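Local coordinates for protein possible TctC subunit of the Tripartite Tricarboxylate Transport(TTT) Family (Rhodopseudomonas palustris, PDB 6HKE) that binds malate as the periplasmic substrate-binding protein of a tripartite tricarboxylate transporter, probably delivering the dicarboxylate to the membrane components for uptake, at residues Val88-Lys93 against Ser299-Val304; Cys155-Arg160 against Pro231-Gly236; Gly236-Leu241 against Gln292-Glu297. The protein carries 2 engineered substitutions. All blocks are in the same frame, centred on the assembly; numbering follows the deposited sequence.

Interaction 1 of 3, residues Val88-Lys93 against Ser299-Val304; sequences VALFPK and SRWEDV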
loop_
_atom_site.group_PDB
_atom_site.type_symbol
_atom_site.label_atom_id
_atom_site.label_comp_id
_atom_site.label_asym_id
_atom_site.label_seq_id
_atom_site.Cartn_x
_atom_site.Cartn_y
_atom_site.Cartn_z
ATOM N N VAL A 88 11.266 -0.590 8.108
ATOM C CA VAL A 88 12.321 -0.273 9.123
ATOM C C VAL A 88 12.353 -1.411 10.145
ATOM O O VAL A 88 13.434 -1.984 10.342
ATOM C CB VAL A 88 12.084 1.095 9.785
ATOM C CG1 VAL A 88 13.097 1.362 10.891
ATOM C CG2 VAL A 88 12.101 2.211 8.747
ATOM N N ALA A 89 11.187 -1.789 10.675
ATOM C CA ALA A 89 11.019 -2.832 11.712
ATOM C C ALA A 89 11.167 -4.248 11.134
ATOM O O ALA A 89 11.655 -5.107 11.885
ATOM C CB ALA A 89 9.686 -2.663 12.397
ATOM N N LEU A 90 10.723 -4.508 9.892
ATOM C CA LEU A 90 10.519 -5.887 9.365
ATOM C C LEU A 90 11.627 -6.309 8.392
ATOM O O LEU A 90 11.723 -7.526 8.141
ATOM C CB LEU A 90 9.177 -5.976 8.629
ATOM C CG LEU A 90 7.940 -5.515 9.392
ATOM C CD1 LEU A 90 6.692 -5.813 8.579
ATOM C CD2 LEU A 90 7.853 -6.163 10.763
ATOM N N PHE A 91 12.339 -5.357 7.779
ATOM C CA PHE A 91 13.316 -5.600 6.684
ATOM C C PHE A 91 14.724 -5.527 7.261
ATOM O O PHE A 91 15.173 -4.477 7.716
ATOM C CB PHE A 91 13.127 -4.613 5.526
ATOM C CG PHE A 91 13.609 -5.103 4.182
ATOM C CD1 PHE A 91 14.967 -5.190 3.897
ATOM C CD2 PHE A 91 12.708 -5.456 3.187
ATOM C CE1 PHE A 91 15.413 -5.635 2.658
ATOM C CE2 PHE A 91 13.154 -5.903 1.950
ATOM C CZ PHE A 91 14.503 -5.993 1.688
ATOM N N PRO A 92 15.449 -6.664 7.297
ATOM C CA PRO A 92 16.844 -6.665 7.726
ATOM C C PRO A 92 17.713 -5.876 6.736
ATOM O O PRO A 92 17.620 -6.138 5.541
ATOM C CB PRO A 92 17.249 -8.150 7.731
ATOM C CG PRO A 92 15.936 -8.920 7.665
ATOM C CD PRO A 92 14.966 -8.008 6.943
ATOM N N LYS A 93 18.521 -4.942 7.252
ATOM C CA LYS A 93 19.514 -4.164 6.465
ATOM C C LYS A 93 18.782 -3.309 5.426
ATOM O O LYS A 93 19.209 -3.306 4.246
ATOM C CB LYS A 93 20.508 -5.102 5.766
ATOM C CG LYS A 93 21.167 -6.149 6.651
ATOM C CD LYS A 93 22.013 -5.577 7.766
ATOM C CE LYS A 93 23.318 -6.326 7.938
ATOM N NZ LYS A 93 23.155 -7.675 8.530
ATOM N N SER A 299 7.323 3.857 14.068
ATOM C CA SER A 299 7.229 3.552 15.525
ATOM C C SER A 299 6.217 2.432 15.754
ATOM O O SER A 299 6.498 1.547 16.603
ATOM C CB SER A 299 6.832 4.746 16.367
ATOM O OG SER A 299 7.305 5.956 15.820
ATOM N N ARG A 300 5.071 2.515 15.068
ATOM C CA ARG A 300 3.954 1.541 15.169
ATOM C C ARG A 300 4.525 0.134 14.922
ATOM O O ARG A 300 4.314 -0.738 15.770
ATOM C CB ARG A 300 2.823 1.977 14.224
ATOM C CG ARG A 300 1.564 1.129 14.287
ATOM C CD ARG A 300 1.729 -0.161 13.505
ATOM N NE ARG A 300 0.615 -1.105 13.620
ATOM C CZ ARG A 300 -0.459 -1.133 12.835
ATOM N NH1 ARG A 300 -1.384 -2.053 13.044
ATOM N NH2 ARG A 300 -0.612 -0.255 11.855
ATOM N N TRP A 301 5.289 -0.066 13.844
ATOM C CA TRP A 301 5.827 -1.401 13.457
ATOM C C TRP A 301 7.039 -1.793 14.305
ATOM O O TRP A 301 7.312 -3.003 14.360
ATOM C CB TRP A 301 6.134 -1.457 11.959
ATOM C CG TRP A 301 4.864 -1.402 11.175
ATOM C CD1 TRP A 301 4.303 -0.297 10.617
ATOM C CD2 TRP A 301 3.915 -2.466 10.999
ATOM N NE1 TRP A 301 3.111 -0.613 10.033
ATOM C CE2 TRP A 301 2.836 -1.932 10.265
ATOM C CE3 TRP A 301 3.885 -3.816 11.350
ATOM C CZ2 TRP A 301 1.744 -2.702 9.876
ATOM C CZ3 TRP A 301 2.801 -4.571 10.974
ATOM C CH2 TRP A 301 1.755 -4.027 10.233
ATOM N N GLU A 302 7.746 -0.829 14.903
ATOM C CA GLU A 302 8.769 -1.100 15.950
ATOM C C GLU A 302 8.065 -1.721 17.168
ATOM O O GLU A 302 8.611 -2.678 17.687
ATOM C CB GLU A 302 9.560 0.163 16.299
ATOM C CG GLU A 302 10.765 0.399 15.392
ATOM C CD GLU A 302 11.332 1.823 15.344
ATOM O OE1 GLU A 302 10.713 2.744 15.931
ATOM O OE2 GLU A 302 12.390 2.021 14.690
ATOM N N ASP A 303 6.880 -1.226 17.559
ATOM C CA ASP A 303 6.035 -1.772 18.664
ATOM C C ASP A 303 5.531 -3.190 18.348
ATOM O O ASP A 303 5.585 -4.038 19.268
ATOM C CB ASP A 303 4.814 -0.900 18.968
ATOM C CG ASP A 303 5.141 0.421 19.642
ATOM O OD1 ASP A 303 6.311 0.845 19.574
ATOM O OD2 ASP A 303 4.216 1.030 20.205
ATOM N N VAL A 304 5.015 -3.421 17.131
ATOM C CA VAL A 304 4.519 -4.743 16.638
ATOM C C VAL A 304 5.628 -5.797 16.795
ATOM O O VAL A 304 5.295 -6.916 17.203
ATOM C CB VAL A 304 4.022 -4.670 15.177
ATOM C CG1 VAL A 304 3.779 -6.051 14.578
ATOM C CG2 VAL A 304 2.774 -3.806 15.025
#
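Ala-89 sets its methyl against the backbone of Trp-301: CB lies 3.1 Å from Trp-301 O, a tight fit, and 3.8 Å from Trp-301 CB. No hydrogen bond crosses here, and the short alanine lets the last turn of helix 82-90 come close enough for Ala-89 CA to stand 5.1 Å from Glu-302 CA. The Trp-301 side chain has CG anti to its carbonyl carbon (chi1 -68°), which sends the indole back along its own helix, where NE1 makes a weak hydrogen bond to Glu-297 OE1. Leu-90 reaches this indole more loosely, CD1 approaching CE3 obliquely at 4.4 Å, while Arg-300 CD lies over a face of the same ring, toward its rim. At the outer side the extended chain of Glu-302 runs obliquely across Val-88, bringing OE2 to 3.9 Å from CG1, a van der Waals touch only. Leu-90 and Trp-301 both also rest on Ala-153 of helix 150-162. Helix 287-305 thus bridges helix 82-90, which follows the malate-binding His-80, and helix 150-162, which starts at the malate-binding Val-150, an arrangement in keeping with the two-lobed fold of a type II periplasmic binding protein.

Interaction 2 of 3, residues Cys155-Arg160 against Pro231-Gly236; sequences CLLLNR and PGFQVG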
loop_
_atom_site.group_PDB
_atom_site.type_symbol
_atom_site.label_atom_id
_atom_site.label_comp_id
_atom_site.label_asym_id
_atom_site.label_seq_id
_atom_site.Cartn_x
_atom_site.Cartn_y
_atom_site.Cartn_z
ATOM N N CYS A 155 0.090 -9.339 6.815
ATOM C CA CYS A 155 -0.018 -10.808 7.034
ATOM C C CYS A 155 0.852 -11.202 8.233
ATOM O O CYS A 155 0.437 -12.067 9.024
ATOM C CB CYS A 155 0.277 -11.610 5.768
ATOM S SG CYS A 155 2.016 -12.058 5.483
ATOM N N LEU A 156 1.991 -10.548 8.418
ATOM C CA LEU A 156 2.831 -10.784 9.618
ATOM C C LEU A 156 2.058 -10.340 10.874
ATOM O O LEU A 156 2.138 -11.043 11.907
ATOM C CB LEU A 156 4.158 -10.044 9.441
ATOM C CG LEU A 156 5.150 -10.220 10.586
ATOM C CD1 LEU A 156 6.580 -10.211 10.072
ATOM C CD2 LEU A 156 4.950 -9.139 11.642
ATOM N N LEU A 157 1.314 -9.232 10.800
ATOM C CA LEU A 157 0.538 -8.742 11.958
ATOM C C LEU A 157 -0.557 -9.758 12.280
ATOM O O LEU A 157 -0.668 -10.164 13.457
ATOM C CB LEU A 157 -0.079 -7.380 11.659
ATOM C CG LEU A 157 -0.942 -6.841 12.799
ATOM C CD1 LEU A 157 -0.177 -6.864 14.121
ATOM C CD2 LEU A 157 -1.431 -5.442 12.495
ATOM N N LEU A 158 -1.339 -10.137 11.265
ATOM C CA LEU A 158 -2.430 -11.136 11.388
ATOM C C LEU A 158 -1.866 -12.464 11.924
ATOM O O LEU A 158 -2.378 -12.950 12.943
ATOM C CB LEU A 158 -3.096 -11.284 10.018
ATOM C CG LEU A 158 -4.193 -12.337 9.918
ATOM C CD1 LEU A 158 -5.446 -11.910 10.655
ATOM C CD2 LEU A 158 -4.504 -12.605 8.460
ATOM N N ASN A 159 -0.836 -13.021 11.290
ATOM C CA ASN A 159 -0.262 -14.337 11.676
ATOM C C ASN A 159 0.277 -14.296 13.116
ATOM O O ASN A 159 0.094 -15.303 13.825
ATOM C CB ASN A 159 0.793 -14.802 10.676
ATOM C CG ASN A 159 0.185 -15.152 9.341
ATOM O OD1 ASN A 159 -1.037 -15.190 9.182
ATOM N ND2 ASN A 159 1.035 -15.396 8.370
ATOM N N ARG A 160 0.881 -13.188 13.554
ATOM C CA ARG A 160 1.383 -13.022 14.952
ATOM C C ARG A 160 0.225 -12.893 15.945
ATOM O O ARG A 160 0.379 -13.363 17.083
ATOM C CB ARG A 160 2.276 -11.793 15.101
ATOM C CG ARG A 160 3.729 -12.115 14.805
ATOM C CD ARG A 160 4.611 -10.891 14.828
ATOM N NE ARG A 160 5.860 -11.212 14.149
ATOM C CZ ARG A 160 7.075 -11.017 14.637
ATOM N NH1 ARG A 160 7.251 -10.472 15.832
ATOM N NH2 ARG A 160 8.120 -11.349 13.900
ATOM N N PRO A 231 -9.358 -7.254 17.470
ATOM C CA PRO A 231 -9.279 -5.798 17.354
ATOM C C PRO A 231 -7.852 -5.284 17.090
ATOM O O PRO A 231 -7.722 -4.189 16.586
ATOM C CB PRO A 231 -9.846 -5.313 18.701
ATOM C CG PRO A 231 -9.565 -6.449 19.657
ATOM C CD PRO A 231 -9.772 -7.692 18.818
ATOM N N GLY A 232 -6.822 -6.086 17.375
ATOM C CA GLY A 232 -5.425 -5.716 17.083
ATOM C C GLY A 232 -5.160 -5.615 15.588
ATOM O O GLY A 232 -4.132 -5.053 15.209
ATOM N N PHE A 233 -6.013 -6.206 14.746
ATOM C CA PHE A 233 -5.770 -6.259 13.282
ATOM C C PHE A 233 -6.365 -5.007 12.630
ATOM O O PHE A 233 -7.471 -5.096 12.103
ATOM C CB PHE A 233 -6.291 -7.580 12.717
ATOM C CG PHE A 233 -5.938 -7.783 11.270
ATOM C CD1 PHE A 233 -4.623 -7.715 10.855
ATOM C CD2 PHE A 233 -6.921 -8.014 10.325
ATOM C CE1 PHE A 233 -4.300 -7.881 9.520
ATOM C CE2 PHE A 233 -6.596 -8.201 8.993
ATOM C CZ PHE A 233 -5.285 -8.130 8.591
ATOM N N GLN A 234 -5.656 -3.874 12.731
ATOM C CA GLN A 234 -6.006 -2.568 12.101
ATOM C C GLN A 234 -4.793 -2.056 11.326
ATOM O O GLN A 234 -3.779 -1.749 11.935
ATOM C CB GLN A 234 -6.448 -1.487 13.093
ATOM C CG GLN A 234 -7.516 -1.968 14.066
ATOM C CD GLN A 234 -8.660 -0.999 14.234
ATOM O OE1 GLN A 234 -8.474 0.221 14.198
ATOM N NE2 GLN A 234 -9.852 -1.549 14.427
ATOM N N VAL A 235 -4.949 -1.936 10.018
ATOM C CA VAL A 235 -3.895 -1.463 9.093
ATOM C C VAL A 235 -4.550 -0.414 8.192
ATOM O O VAL A 235 -5.473 -0.761 7.411
ATOM C CB VAL A 235 -3.265 -2.640 8.322
ATOM C CG1 VAL A 235 -2.177 -2.168 7.381
ATOM C CG2 VAL A 235 -2.716 -3.706 9.259
ATOM N N GLY A 236 -4.162 0.843 8.382
ATOM C CA GLY A 236 -4.507 1.955 7.481
ATOM C C GLY A 236 -3.349 2.158 6.538
ATOM O O GLY A 236 -2.275 2.602 7.022
#
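Leu-158 stands over a face of the Phe-233 ring, its CD1 4.0 Å from the ring centroid and almost on the ring normal, a CH-pi contact. Phe-233 is the centre of an inverse gamma turn, closed by a weak bond from Gln-234 N to Gly-232 O of 3.1 Å, in the loop that leads into strand 236-244. On the same face Leu-158 CB comes to 3.6 Å from CE1, so both ends of the leucine side chain lie on the ring. The ring gets there because Phe-233 carries CG opposite its backbone N (chi1 -173°). One helix position earlier, Leu-157 points toward the loop, and its CD2 meets Val-235 CG2 at 3.9 Å, Gly-232 O at 3.8 Å and Phe-233 CD1, obliquely, at 4.2 Å. An alanine in place of Phe-233 is likely to leave Leu-158 CD1 without its ring and open a gap between helix 150-162 and the loop. Further out, Cys-190 of strand 188-192 touches both Phe-233 and Leu-158, and Val-235 is pinned by backbone bonds to Ala-211. Helix 287-305 covers Leu-157 through Arg-300, Trp-301 and Val-304. The Gln-234 side chain turns away and bonds Ser-213 through OE1, whereas its backbone O accepts a hydrogen bond from Arg-300 NH1.

Interaction 3 of 3, residues Gly236-Leu241 against Gln292-Glu297; sequences GAWTGL and QLVQEE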
loop_
_atom_site.group_PDB
_atom_site.type_symbol
_atom_site.label_atom_id
_atom_site.label_comp_id
_atom_site.label_asym_id
_atom_site.label_seq_id
_atom_site.Cartn_x
_atom_site.Cartn_y
_atom_site.Cartn_z
ATOM N N GLY A 236 -4.162 0.843 8.382
ATOM C CA GLY A 236 -4.507 1.955 7.481
ATOM C C GLY A 236 -3.349 2.158 6.538
ATOM O O GLY A 236 -2.275 2.602 7.022
ATOM N N ALA A 237 -3.512 1.738 5.281
ATOM C CA ALA A 237 -2.447 1.776 4.265
ATOM C C ALA A 237 -2.464 3.143 3.598
ATOM O O ALA A 237 -3.293 3.373 2.719
ATOM C CB ALA A 237 -2.635 0.665 3.262
ATOM N N TRP A 238 -1.560 4.019 3.996
ATOM C CA TRP A 238 -1.342 5.317 3.319
ATOM C C TRP A 238 -0.378 5.069 2.166
ATOM O O TRP A 238 0.492 4.162 2.262
ATOM C CB TRP A 238 -0.833 6.384 4.292
ATOM C CG TRP A 238 0.313 5.944 5.146
ATOM C CD1 TRP A 238 0.250 5.409 6.400
ATOM C CD2 TRP A 238 1.708 6.039 4.814
ATOM N NE1 TRP A 238 1.513 5.149 6.864
ATOM C CE2 TRP A 238 2.427 5.529 5.913
ATOM C CE3 TRP A 238 2.414 6.492 3.696
ATOM C CZ2 TRP A 238 3.817 5.433 5.911
ATOM C CZ3 TRP A 238 3.787 6.442 3.710
ATOM C CH2 TRP A 238 4.479 5.912 4.806
ATOM N N THR A 239 -0.570 5.812 1.089
ATOM C CA THR A 239 0.363 5.849 -0.056
ATOM C C THR A 239 0.826 7.297 -0.202
ATOM O O THR A 239 -0.017 8.190 -0.073
ATOM C CB THR A 239 -0.318 5.218 -1.271
ATOM O OG1 THR A 239 -0.365 3.818 -0.975
ATOM C CG2 THR A 239 0.393 5.495 -2.579
ATOM N N GLY A 240 2.116 7.497 -0.472
ATOM C CA GLY A 240 2.728 8.829 -0.524
ATOM C C GLY A 240 3.619 9.024 -1.734
ATOM O O GLY A 240 4.200 8.023 -2.247
ATOM N N LEU A 241 3.753 10.292 -2.132
ATOM C CA LEU A 241 4.738 10.774 -3.132
ATOM C C LEU A 241 5.903 11.410 -2.368
ATOM O O LEU A 241 5.644 12.294 -1.546
ATOM C CB LEU A 241 4.044 11.763 -4.073
ATOM C CG LEU A 241 4.873 12.226 -5.265
ATOM C CD1 LEU A 241 5.263 11.056 -6.168
ATOM C CD2 LEU A 241 4.104 13.278 -6.045
ATOM N N GLN A 292 4.779 13.080 9.055
ATOM C CA GLN A 292 4.212 12.691 10.378
ATOM C C GLN A 292 3.678 11.249 10.310
ATOM O O GLN A 292 3.878 10.520 11.292
ATOM C CB GLN A 292 3.128 13.672 10.823
ATOM C CG GLN A 292 2.625 13.406 12.236
ATOM C CD GLN A 292 3.717 13.512 13.272
ATOM O OE1 GLN A 292 4.625 14.330 13.172
ATOM N NE2 GLN A 292 3.605 12.698 14.309
ATOM N N LEU A 293 3.074 10.844 9.182
ATOM C CA LEU A 293 2.594 9.459 8.937
ATOM C C LEU A 293 3.797 8.521 8.879
ATOM O O LEU A 293 3.694 7.433 9.446
ATOM C CB LEU A 293 1.806 9.365 7.623
ATOM C CG LEU A 293 0.327 9.733 7.685
ATOM C CD1 LEU A 293 -0.300 9.646 6.300
ATOM C CD2 LEU A 293 -0.439 8.851 8.662
ATOM N N VAL A 294 4.881 8.919 8.212
ATOM C CA VAL A 294 6.118 8.085 8.148
ATOM C C VAL A 294 6.627 7.864 9.583
ATOM O O VAL A 294 6.904 6.698 9.952
ATOM C CB VAL A 294 7.196 8.681 7.218
ATOM C CG1 VAL A 294 8.556 8.008 7.400
ATOM C CG2 VAL A 294 6.804 8.593 5.753
ATOM N N GLN A 295 6.718 8.921 10.391
ATOM C CA GLN A 295 7.262 8.837 11.777
ATOM C C GLN A 295 6.401 7.861 12.593
ATOM O O GLN A 295 6.972 6.934 13.205
ATOM C CB GLN A 295 7.333 10.219 12.428
ATOM C CG GLN A 295 8.420 10.326 13.479
ATOM C CD GLN A 295 9.814 10.303 12.894
ATOM O OE1 GLN A 295 10.069 10.749 11.765
ATOM N NE2 GLN A 295 10.748 9.796 13.685
ATOM N N GLU A 296 5.078 8.031 12.551
ATOM C CA GLU A 296 4.099 7.199 13.305
ATOM C C GLU A 296 4.139 5.753 12.804
ATOM O O GLU A 296 4.140 4.849 13.643
ATOM C CB GLU A 296 2.692 7.779 13.177
ATOM C CG GLU A 296 2.493 9.012 14.031
ATOM C CD GLU A 296 1.257 9.829 13.695
ATOM O OE1 GLU A 296 0.687 9.625 12.599
ATOM O OE2 GLU A 296 0.868 10.681 14.530
ATOM N N GLU A 297 4.183 5.543 11.486
ATOM C CA GLU A 297 4.246 4.177 10.902
ATOM C C GLU A 297 5.541 3.495 11.351
ATOM O O GLU A 297 5.462 2.342 11.778
ATOM C CB GLU A 297 4.136 4.173 9.375
ATOM C CG GLU A 297 3.360 2.974 8.849
ATOM C CD GLU A 297 1.990 2.763 9.489
ATOM O OE1 GLU A 297 1.809 1.724 10.154
ATOM O OE2 GLU A 297 1.098 3.626 9.324
HETATM O O HOH W 1 -1.451 3.563 9.076
#
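Glu-297 OE2 is gripped by two donors: the indole NE1 of Trp-238 at 2.9 Å and a water at 2.6 Å. The indole bond is moderately bent (147° at the hydrogen); it leaves nearly in the plane of the ring and reaches the anti side of the carboxylate, somewhat out of its plane. The water sits near the ring plane too, and it also lies beside Gly-236 O, so close that a bond there is doubtful. The contact is a helix laid against a sheet: helix 287-305 crosses strand 236-244, whose antiparallel neighbours are strands 75-80 and 102-118, and the axes of the two short segments pass 10.4 Å apart at 136°. Alternation along the strand divides the work. Trp-238 points toward the helix, whereas Ala-237 and Thr-239 point away and touch Gln-192, a malate-binding residue. With CG set between its backbone N and carbonyl carbon (chi1 49°), the tryptophan lays its indole along the helix surface, antiparallel to the side chains of Leu-293 and Glu-297. Leu-293 CB sits over one face, 4.2 Å from the centroid of the five-membered ring, and Leu-293 CD1 lies 3.9 Å from Trp-238 CB; Leu-107 of strand 102-118 packs on both residues. Besides its acid group, Glu-297 offers its aliphatic part, CB lying in the ring plane 3.7 Å from CZ2. Its OE1 also has Arg-300 NH2 as a long, weak ionic partner, and these donors together would probably favour the charged form of this buried acid. Farther round the indole Val-294 crosses it at about a right angle, its CG2 3.7 Å from Trp-238 CH2.

Helix 287-305 supplies one side of interactions 1 and 3 and touches interaction 2 through Arg-300, Trp-301 and Val-304. Interaction 1 lies at the surface, its centre about 16 Å from the chain centre, and rests on a methyl-to-backbone fit without hydrogen bonds. Interaction 2 is buried and likewise apolar, but there an aromatic face does the work. Interaction 3, deepest, its centre about 10 Å from the chain centre, alone adds a direct hydrogen bond across its segments, tying a buried acid to an indole. Interactions 2 and 3 meet at Gly-236, where the loop becomes strand, and Arg-300, in segment 299-304, reaches the 231-236 loop of interaction 2. All three lie near the malate site without forming its first shell.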